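Long-range contact in putative branched-chain amino acid ABC transporter, periplasmic branched-chain amino acid-binding protein (PDB 4RU0), which probably binds a branched-chain amino acid or related small solute in the periplasm and hands it to an ABC transporter for import: residues C388-Q400 and S411-P423. Residues are numbered along the deposited sequence; the frame is centred on the assembly and turned at random.
Sequences CRDHEGGGAARVQ and SEWIAADRALLRP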
loop_
_atom_site.group_PDB
_atom_site.type_symbol
_atom_site.label_atom_id
_atom_site.label_comp_id
_atom_site.label_asym_id
_atom_site.label_seq_id
_atom_site.Cartn_x
_atom_site.Cartn_y
_atom_site.Cartn_z
ATOM N N CYS A 388 3.226 -19.151 -2.427
ATOM C CA CYS A 388 3.960 -19.031 -3.678
ATOM C C CYS A 388 3.021 -18.560 -4.789
ATOM O O CYS A 388 3.420 -17.841 -5.699
ATOM C CB CYS A 388 4.607 -20.363 -4.052
ATOM S SG CYS A 388 5.103 -20.487 -5.789
ATOM N N ARG A 389 1.763 -18.965 -4.683
ATOM C CA ARG A 389 0.739 -18.632 -5.660
ATOM C C ARG A 389 0.180 -17.220 -5.440
ATOM O O ARG A 389 -0.395 -16.618 -6.350
ATOM C CB ARG A 389 -0.387 -19.667 -5.583
ATOM C CG ARG A 389 -1.296 -19.737 -6.787
ATOM C CD ARG A 389 -2.541 -20.545 -6.451
ATOM N NE ARG A 389 -3.349 -19.878 -5.433
ATOM C CZ ARG A 389 -4.438 -19.166 -5.699
ATOM N NH1 ARG A 389 -5.114 -18.583 -4.716
ATOM N NH2 ARG A 389 -4.855 -19.043 -6.952
ATOM N N ASP A 390 0.357 -16.692 -4.230
ATOM C CA ASP A 390 -0.270 -15.427 -3.845
ATOM C C ASP A 390 0.665 -14.503 -3.074
ATOM O O ASP A 390 0.801 -14.613 -1.858
ATOM C CB ASP A 390 -1.524 -15.698 -3.010
ATOM C CG ASP A 390 -2.167 -14.425 -2.483
ATOM O OD1 ASP A 390 -2.010 -13.360 -3.119
ATOM O OD2 ASP A 390 -2.833 -14.487 -1.427
ATOM N N HIS A 391 1.280 -13.567 -3.785
ATOM C CA HIS A 391 2.206 -12.626 -3.169
ATOM C C HIS A 391 1.504 -11.369 -2.641
ATOM O O HIS A 391 2.158 -10.414 -2.214
ATOM C CB HIS A 391 3.302 -12.245 -4.169
ATOM C CG HIS A 391 4.362 -13.294 -4.327
ATOM N ND1 HIS A 391 5.532 -13.067 -5.018
ATOM C CD2 HIS A 391 4.429 -14.567 -3.877
ATOM C CE1 HIS A 391 6.280 -14.161 -4.987
ATOM N NE2 HIS A 391 5.626 -15.086 -4.300
ATOM N N GLU A 392 0.175 -11.375 -2.663
ATOM C CA GLU A 392 -0.597 -10.278 -2.091
ATOM C C GLU A 392 -0.969 -10.611 -0.656
ATOM O O GLU A 392 -0.600 -9.898 0.275
ATOM C CB GLU A 392 -1.860 -9.993 -2.911
ATOM C CG GLU A 392 -2.624 -8.774 -2.415
ATOM C CD GLU A 392 -3.950 -8.557 -3.134
ATOM O OE1 GLU A 392 -4.428 -9.485 -3.821
ATOM O OE2 GLU A 392 -4.515 -7.450 -3.005
ATOM N N GLY A 393 -1.713 -11.700 -0.491
ATOM C CA GLY A 393 -1.994 -12.254 0.823
ATOM C C GLY A 393 -2.962 -11.487 1.704
ATOM O O GLY A 393 -3.185 -11.878 2.849
ATOM N N GLY A 394 -3.538 -10.406 1.184
ATOM C CA GLY A 394 -4.461 -9.591 1.963
ATOM C C GLY A 394 -5.744 -9.257 1.225
ATOM O O GLY A 394 -6.724 -9.996 1.293
ATOM N N GLY A 395 -5.740 -8.127 0.524
ATOM C CA GLY A 395 -6.862 -7.736 -0.305
ATOM C C GLY A 395 -8.013 -7.051 0.415
ATOM O O GLY A 395 -9.117 -7.000 -0.112
ATOM N N ALA A 396 -7.770 -6.517 1.609
ATOM C CA ALA A 396 -8.816 -5.788 2.322
ATOM C C ALA A 396 -8.442 -4.326 2.535
ATOM O O ALA A 396 -7.277 -3.951 2.427
ATOM C CB ALA A 396 -9.116 -6.451 3.654
ATOM N N ALA A 397 -9.443 -3.504 2.834
ATOM C CA ALA A 397 -9.221 -2.096 3.147
ATOM C C ALA A 397 -10.311 -1.581 4.070
ATOM O O ALA A 397 -11.375 -2.186 4.178
ATOM C CB ALA A 397 -9.174 -1.264 1.879
ATOM N N ARG A 398 -10.040 -0.462 4.728
ATOM C CA ARG A 398 -11.037 0.197 5.558
ATOM C C ARG A 398 -11.404 1.545 4.960
ATOM O O ARG A 398 -10.597 2.167 4.270
ATOM C CB ARG A 398 -10.523 0.373 6.988
ATOM C CG ARG A 398 -10.286 -0.932 7.723
ATOM C CD ARG A 398 -9.681 -0.696 9.096
ATOM N NE ARG A 398 -10.583 0.029 9.986
ATOM C CZ ARG A 398 -11.381 -0.552 10.877
ATOM N NH1 ARG A 398 -11.392 -1.872 10.997
ATOM N NH2 ARG A 398 -12.168 0.186 11.649
ATOM N N VAL A 399 -12.627 1.989 5.221
ATOM C CA VAL A 399 -13.078 3.291 4.752
ATOM C C VAL A 399 -12.981 4.310 5.881
ATOM O O VAL A 399 -13.381 4.035 7.009
ATOM C CB VAL A 399 -14.523 3.229 4.233
ATOM C CG1 VAL A 399 -14.948 4.578 3.657
ATOM C CG2 VAL A 399 -14.666 2.117 3.199
ATOM N N GLN A 400 -12.429 5.478 5.584
ATOM C CA GLN A 400 -12.387 6.549 6.566
ATOM C C GLN A 400 -12.926 7.840 5.963
ATOM O O GLN A 400 -12.800 8.067 4.756
ATOM C CB GLN A 400 -10.965 6.750 7.093
ATOM C CG GLN A 400 -9.957 7.136 6.039
ATOM C CD GLN A 400 -8.555 7.201 6.593
ATOM O OE1 GLN A 400 -8.227 6.506 7.553
ATOM N NE2 GLN A 400 -7.717 8.042 5.994
ATOM N N SER A 411 -15.945 2.013 8.675
ATOM C CA SER A 411 -16.174 0.633 8.266
ATOM C C SER A 411 -15.183 -0.312 8.914
ATOM O O SER A 411 -14.115 0.101 9.366
ATOM C CB SER A 411 -16.092 0.492 6.740
ATOM O OG SER A 411 -14.782 0.139 6.324
ATOM N N GLU A 412 -15.547 -1.589 8.952
ATOM C CA GLU A 412 -14.605 -2.641 9.300
ATOM C C GLU A 412 -13.733 -2.940 8.092
ATOM O O GLU A 412 -13.775 -2.218 7.090
ATOM C CB GLU A 412 -15.336 -3.910 9.740
ATOM C CG GLU A 412 -16.516 -3.665 10.656
ATOM C CD GLU A 412 -16.097 -3.214 12.037
ATOM O OE1 GLU A 412 -14.928 -3.450 12.415
ATOM O OE2 GLU A 412 -16.940 -2.624 12.746
ATOM N N TRP A 413 -12.951 -4.009 8.179
ATOM C CA TRP A 413 -12.199 -4.461 7.026
ATOM C C TRP A 413 -13.159 -5.028 5.989
ATOM O O TRP A 413 -13.938 -5.938 6.271
ATOM C CB TRP A 413 -11.153 -5.505 7.422
ATOM C CG TRP A 413 -10.037 -4.956 8.261
ATOM C CD1 TRP A 413 -9.895 -5.077 9.612
ATOM C CD2 TRP A 413 -8.912 -4.191 7.807
ATOM N NE1 TRP A 413 -8.752 -4.441 10.028
ATOM C CE2 TRP A 413 -8.129 -3.890 8.940
ATOM C CE3 TRP A 413 -8.491 -3.733 6.553
ATOM C CZ2 TRP A 413 -6.947 -3.152 8.859
ATOM C CZ3 TRP A 413 -7.315 -2.999 6.473
ATOM C CH2 TRP A 413 -6.556 -2.720 7.618
ATOM N N ILE A 414 -13.110 -4.454 4.792
ATOM C CA ILE A 414 -13.882 -4.933 3.660
ATOM C C ILE A 414 -13.005 -5.828 2.789
ATOM O O ILE A 414 -12.080 -5.345 2.135
ATOM C CB ILE A 414 -14.416 -3.763 2.807
ATOM C CG1 ILE A 414 -15.049 -2.687 3.696
ATOM C CG2 ILE A 414 -15.386 -4.266 1.750
ATOM C CD1 ILE A 414 -16.266 -3.152 4.463
ATOM N N ALA A 415 -13.289 -7.125 2.779
ATOM C CA ALA A 415 -12.494 -8.069 1.995
ATOM C C ALA A 415 -12.858 -8.023 0.509
ATOM O O ALA A 415 -14.021 -7.836 0.153
ATOM C CB ALA A 415 -12.672 -9.482 2.534
ATOM N N ALA A 416 -11.856 -8.201 -0.349
ATOM C CA ALA A 416 -12.071 -8.283 -1.794
ATOM C C ALA A 416 -12.465 -9.691 -2.211
ATOM O O ALA A 416 -12.146 -10.661 -1.522
ATOM C CB ALA A 416 -10.824 -7.864 -2.544
ATOM N N ASP A 417 -13.148 -9.799 -3.345
ATOM C CA ASP A 417 -13.448 -11.100 -3.925
ATOM C C ASP A 417 -12.291 -11.516 -4.826
ATOM O O ASP A 417 -12.382 -11.448 -6.056
ATOM C CB ASP A 417 -14.758 -11.061 -4.709
ATOM C CG ASP A 417 -15.291 -12.447 -5.022
ATOM O OD1 ASP A 417 -14.601 -13.446 -4.716
ATOM O OD2 ASP A 417 -16.399 -12.539 -5.590
ATOM N N ARG A 418 -11.196 -11.936 -4.206
ATOM C CA ARG A 418 -9.978 -12.213 -4.946
ATOM C C ARG A 418 -10.118 -13.442 -5.842
ATOM O O ARG A 418 -9.475 -13.527 -6.887
ATOM C CB ARG A 418 -8.811 -12.382 -3.979
ATOM C CG ARG A 418 -8.442 -11.093 -3.265
ATOM C CD ARG A 418 -7.843 -11.370 -1.906
ATOM N NE ARG A 418 -6.617 -12.137 -2.020
ATOM C CZ ARG A 418 -6.040 -12.783 -1.014
ATOM N NH1 ARG A 418 -6.585 -12.766 0.198
ATOM N NH2 ARG A 418 -4.921 -13.454 -1.229
ATOM N N ALA A 419 -10.965 -14.383 -5.438
ATOM C CA ALA A 419 -11.228 -15.567 -6.251
ATOM C C ALA A 419 -11.852 -15.158 -7.582
ATOM O O ALA A 419 -11.504 -15.694 -8.638
ATOM C CB ALA A 419 -12.135 -16.535 -5.512
ATOM N N LEU A 420 -12.766 -14.198 -7.522
ATOM C CA LEU A 420 -13.444 -13.706 -8.710
ATOM C C LEU A 420 -12.479 -13.043 -9.697
ATOM O O LEU A 420 -12.622 -13.189 -10.911
ATOM C CB LEU A 420 -14.542 -12.723 -8.304
ATOM C CG LEU A 420 -15.338 -12.049 -9.415
ATOM C CD1 LEU A 420 -15.985 -13.095 -10.305
ATOM C CD2 LEU A 420 -16.386 -11.132 -8.806
ATOM N N LEU A 421 -11.494 -12.322 -9.167
ATOM C CA LEU A 421 -10.537 -11.583 -9.994
ATOM C C LEU A 421 -9.360 -12.422 -10.482
ATOM O O LEU A 421 -8.665 -12.033 -11.423
ATOM C CB LEU A 421 -9.986 -10.388 -9.222
ATOM C CG LEU A 421 -10.972 -9.348 -8.721
ATOM C CD1 LEU A 421 -10.260 -8.407 -7.760
ATOM C CD2 LEU A 421 -11.563 -8.585 -9.892
ATOM N N ARG A 422 -9.133 -13.562 -9.836
ATOM C CA ARG A 422 -7.954 -14.389 -10.098
ATOM C C ARG A 422 -7.711 -14.745 -11.580
ATOM O O ARG A 422 -6.560 -14.795 -12.008
ATOM C CB ARG A 422 -8.029 -15.673 -9.269
ATOM C CG ARG A 422 -6.771 -16.532 -9.339
ATOM C CD ARG A 422 -5.594 -15.883 -8.614
ATOM N NE ARG A 422 -4.321 -16.439 -9.059
ATOM C CZ ARG A 422 -3.163 -16.311 -8.416
ATOM N NH1 ARG A 422 -3.097 -15.645 -7.267
ATOM N NH2 ARG A 422 -2.065 -16.862 -8.922
ATOM N N PRO A 423 -8.776 -15.002 -12.366
ATOM C CA PRO A 423 -8.478 -15.276 -13.780
ATOM C C PRO A 423 -7.804 -14.112 -14.514
ATOM O O PRO A 423 -6.991 -14.352 -15.404
ATOM C CB PRO A 423 -9.860 -15.567 -14.372
ATOM C CG PRO A 423 -10.627 -16.135 -13.232
ATOM C CD PRO A 423 -10.173 -15.344 -12.035
HETATM O O HOH W 1 -9.729 -10.390 0.634
#
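Arg398 lays its aliphatic chain across one face of the Trp413 indole: CG of Arg398 stands 3.6 Å from the centroid of the six-membered ring and only 16° off its normal, a CH-pi contact. A bend at chi3 (65°) then turns the guanidinium up at 76° to the ring, and its CZ lies 5.0 Å from the centroid of the five-membered ring, so the cation-pi contact is made over the face without parallel stacking. The two strands that carry this pair run antiparallel. Ala397 and Ile414 form the hydrogen-bonded pair, with Ile414 N to Ala397 O nearly straight at 2.9 Å. Farther along, Ser411 OG accepts from Val399 N (3.0 Å) and donates to Glu412 O, a side-chain link in place of a backbone one.

At the other end, Arg422 grips Arg389 O end-on through NH1 (3.0 Å) and NH2 (3.1 Å), while Arg389 NH2 lies over a face of the Arg422 guanidinium. That like-charge approach is probably eased by Asp426, which pairs with Arg422 NE. Arg418 turns its guanidinium edge to the Asp390 carboxylate, an ion pair modelled too tightly for its length to be trusted. Asp390 OD1 accepts from Glu392 N, an Asx turn, and from Gly393 N, extending it to an Asx motif.

Strand 407-415, outermost in the mixed sheet within the chain, pairs with 396-402, which has strand 287-290 beside it; helix 157-172 packs on Val399 and Ala416, and helix 418-435 leads off against helix 197-207.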